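Local coordinates for thiamin pyrophosphokinase (Geobacillus thermodenitrificans, PDB 3K94), which probably transfers a pyrophosphate group from ATP to thiamine, making the cofactor thiamine diphosphate, at residues 133-138 / 203-208. Sequence-based numbering, arbitrary orientation.
Sequences LTVHLP and ILMMIR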
loop_
_atom_site.group_PDB
_atom_site.type_symbol
_atom_site.label_atom_id
_atom_site.label_comp_id
_atom_site.label_asym_id
_atom_site.label_seq_id
_atom_site.Cartn_x
_atom_site.Cartn_y
_atom_site.Cartn_z
ATOM N N LEU B 133 8.375 -4.691 3.893
ATOM C CA LEU B 133 8.016 -3.427 4.517
ATOM C C LEU B 133 8.145 -3.575 6.020
ATOM O O LEU B 133 7.729 -4.586 6.588
ATOM C CB LEU B 133 6.595 -3.002 4.094
ATOM C CG LEU B 133 6.009 -1.676 4.601
ATOM C CD1 LEU B 133 4.861 -1.247 3.710
ATOM C CD2 LEU B 133 5.532 -1.808 6.053
ATOM N N THR B 134 8.770 -2.580 6.643
ATOM C CA THR B 134 9.021 -2.576 8.073
ATOM C C THR B 134 8.872 -1.156 8.615
ATOM O O THR B 134 9.045 -0.176 7.883
ATOM C CB THR B 134 10.447 -3.085 8.422
ATOM O OG1 THR B 134 11.439 -2.323 7.710
ATOM C CG2 THR B 134 10.603 -4.558 8.083
ATOM N N VAL B 135 8.551 -1.048 9.900
ATOM C CA VAL B 135 8.495 0.253 10.566
ATOM C C VAL B 135 9.413 0.214 11.783
ATOM O O VAL B 135 9.620 -0.847 12.375
ATOM C CB VAL B 135 7.049 0.642 10.971
ATOM C CG1 VAL B 135 6.130 0.658 9.738
ATOM C CG2 VAL B 135 6.526 -0.314 12.010
ATOM N N HIS B 136 9.961 1.364 12.158
ATOM C CA HIS B 136 11.031 1.396 13.154
ATOM C C HIS B 136 10.923 2.554 14.141
ATOM O O HIS B 136 10.536 3.671 13.776
ATOM C CB HIS B 136 12.393 1.473 12.454
ATOM C CG HIS B 136 12.670 0.315 11.553
ATOM N ND1 HIS B 136 12.411 0.345 10.199
ATOM C CD2 HIS B 136 13.163 -0.918 11.815
ATOM C CE1 HIS B 136 12.743 -0.817 9.664
ATOM N NE2 HIS B 136 13.189 -1.605 10.626
ATOM N N LEU B 137 11.313 2.277 15.380
ATOM C CA LEU B 137 11.465 3.300 16.405
ATOM C C LEU B 137 12.930 3.738 16.424
ATOM O O LEU B 137 13.770 3.112 15.776
ATOM C CB LEU B 137 11.031 2.740 17.765
ATOM C CG LEU B 137 9.567 2.245 17.803
ATOM C CD1 LEU B 137 9.168 1.748 19.191
ATOM C CD2 LEU B 137 8.578 3.326 17.330
ATOM N N PRO B 138 13.253 4.817 17.157
ATOM C CA PRO B 138 14.648 5.270 17.138
ATOM C C PRO B 138 15.645 4.176 17.523
ATOM O O PRO B 138 15.361 3.297 18.349
ATOM C CB PRO B 138 14.659 6.416 18.157
ATOM C CG PRO B 138 13.258 6.971 18.088
ATOM C CD PRO B 138 12.378 5.751 17.893
ATOM N N ILE B 203 9.335 8.038 14.087
ATOM C CA ILE B 203 8.952 6.712 13.622
ATOM C C ILE B 203 9.097 6.645 12.113
ATOM O O ILE B 203 8.550 7.479 11.397
ATOM C CB ILE B 203 7.494 6.385 13.970
ATOM C CG1 ILE B 203 7.230 6.591 15.462
ATOM C CG2 ILE B 203 7.148 4.947 13.562
ATOM C CD1 ILE B 203 5.839 6.183 15.867
ATOM N N LEU B 204 9.809 5.641 11.622
ATOM C CA LEU B 204 10.212 5.639 10.221
ATOM C C LEU B 204 9.887 4.333 9.520
ATOM O O LEU B 204 10.131 3.247 10.058
ATOM C CB LEU B 204 11.711 5.903 10.117
ATOM C CG LEU B 204 12.301 6.027 8.717
ATOM C CD1 LEU B 204 11.979 7.407 8.160
ATOM C CD2 LEU B 204 13.806 5.811 8.749
HETATM N N MSE B 205 9.356 4.439 8.308
HETATM C CA MSE B 205 9.050 3.262 7.516
HETATM C C MSE B 205 10.137 2.989 6.495
HETATM O O MSE B 205 10.576 3.897 5.796
HETATM C CB MSE B 205 7.703 3.436 6.808
HETATM C CG MSE B 205 7.358 2.288 5.884
HETATM SE SE MSE B 205 5.586 2.449 5.030
HETATM C CE MSE B 205 5.688 4.294 4.427
HETATM N N MSE B 206 10.577 1.737 6.406
HETATM C CA MSE B 206 11.461 1.341 5.315
HETATM C C MSE B 206 10.798 0.346 4.378
HETATM O O MSE B 206 10.204 -0.627 4.821
HETATM C CB MSE B 206 12.776 0.747 5.822
HETATM C CG MSE B 206 13.682 0.285 4.668
HETATM SE SE MSE B 206 15.433 -0.465 5.199
HETATM C CE MSE B 206 14.832 -1.890 6.417
ATOM N N ILE B 207 10.901 0.598 3.078
ATOM C CA ILE B 207 10.491 -0.391 2.097
ATOM C C ILE B 207 11.663 -0.747 1.189
ATOM O O ILE B 207 12.276 0.128 0.588
ATOM C CB ILE B 207 9.296 0.094 1.261
ATOM C CG1 ILE B 207 8.076 0.311 2.163
ATOM C CG2 ILE B 207 8.979 -0.928 0.165
ATOM C CD1 ILE B 207 6.970 1.166 1.528
ATOM N N ARG B 208 11.995 -2.034 1.136
ATOM C CA ARG B 208 12.978 -2.533 0.183
ATOM C C ARG B 208 12.194 -3.272 -0.864
ATOM O O ARG B 208 11.353 -4.106 -0.543
ATOM C CB ARG B 208 14.000 -3.468 0.846
ATOM C CG ARG B 208 14.802 -2.836 1.974
ATOM C CD ARG B 208 15.791 -3.835 2.583
ATOM N NE ARG B 208 16.934 -4.074 1.702
ATOM C CZ ARG B 208 17.971 -4.868 1.982
ATOM N NH1 ARG B 208 18.044 -5.530 3.134
ATOM N NH2 ARG B 208 18.939 -5.007 1.091
HETATM O O HOH W 1 12.015 -3.254 5.168
#
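The imidazole of His136 has the carbonyl oxygen of Leu204 at its edge, close to the ring plane, while the CE methyl of selenomethionine Met206 approaches obliquely, 4.0 Å from CE1. Phe197 meets the ring edge-to-face and Tyr141 lies against it with planes inclined by about 50°. Thr134 and Met206 run side by side on this face of the sheet. The chain of Met206 runs out extended from the strand before a bend at its last torsion (chi3 56°) brings CE to 3.7 Å from Thr134 OG1. A water held by Thr134 OG1 also donates to Met206 O, which already accepts the backbone N-H of Thr134 over 3.0 Å, so two donors grip this one carbonyl.

The opposite face is apolar. Leu133 crosses Ile207 at an angle, CG to CG1 at 3.8 Å, and its CD1 reaches the selenium of Met205 at 4.0 Å. Leu116 of helix 106-118 and Phe110 of the second subunit also pack on Leu133, and an alanine here would probably leave Ile207 CG1 and the selenium without their branched neighbour and open a gap beside the subunit interface.

Between the faces, the pairs Thr134-Met206 and His136-Leu204 are each closed by two backbone hydrogen bonds. Leu204 N to His136 O is the straighter, whereas His136 N meets Leu204 O at a more bent 133°. These pairs alternate with the non-hydrogen-bonded Leu133-Ile207 and Val135-Met205, whose side chains form the apolar face, as in any antiparallel ladder. Here it joins strands 131-136 and 204-209 where the mixed sheet turns from parallel to antiparallel, consistent with the catalytic and thiamine-binding regions of this kinase family meeting in one sheet.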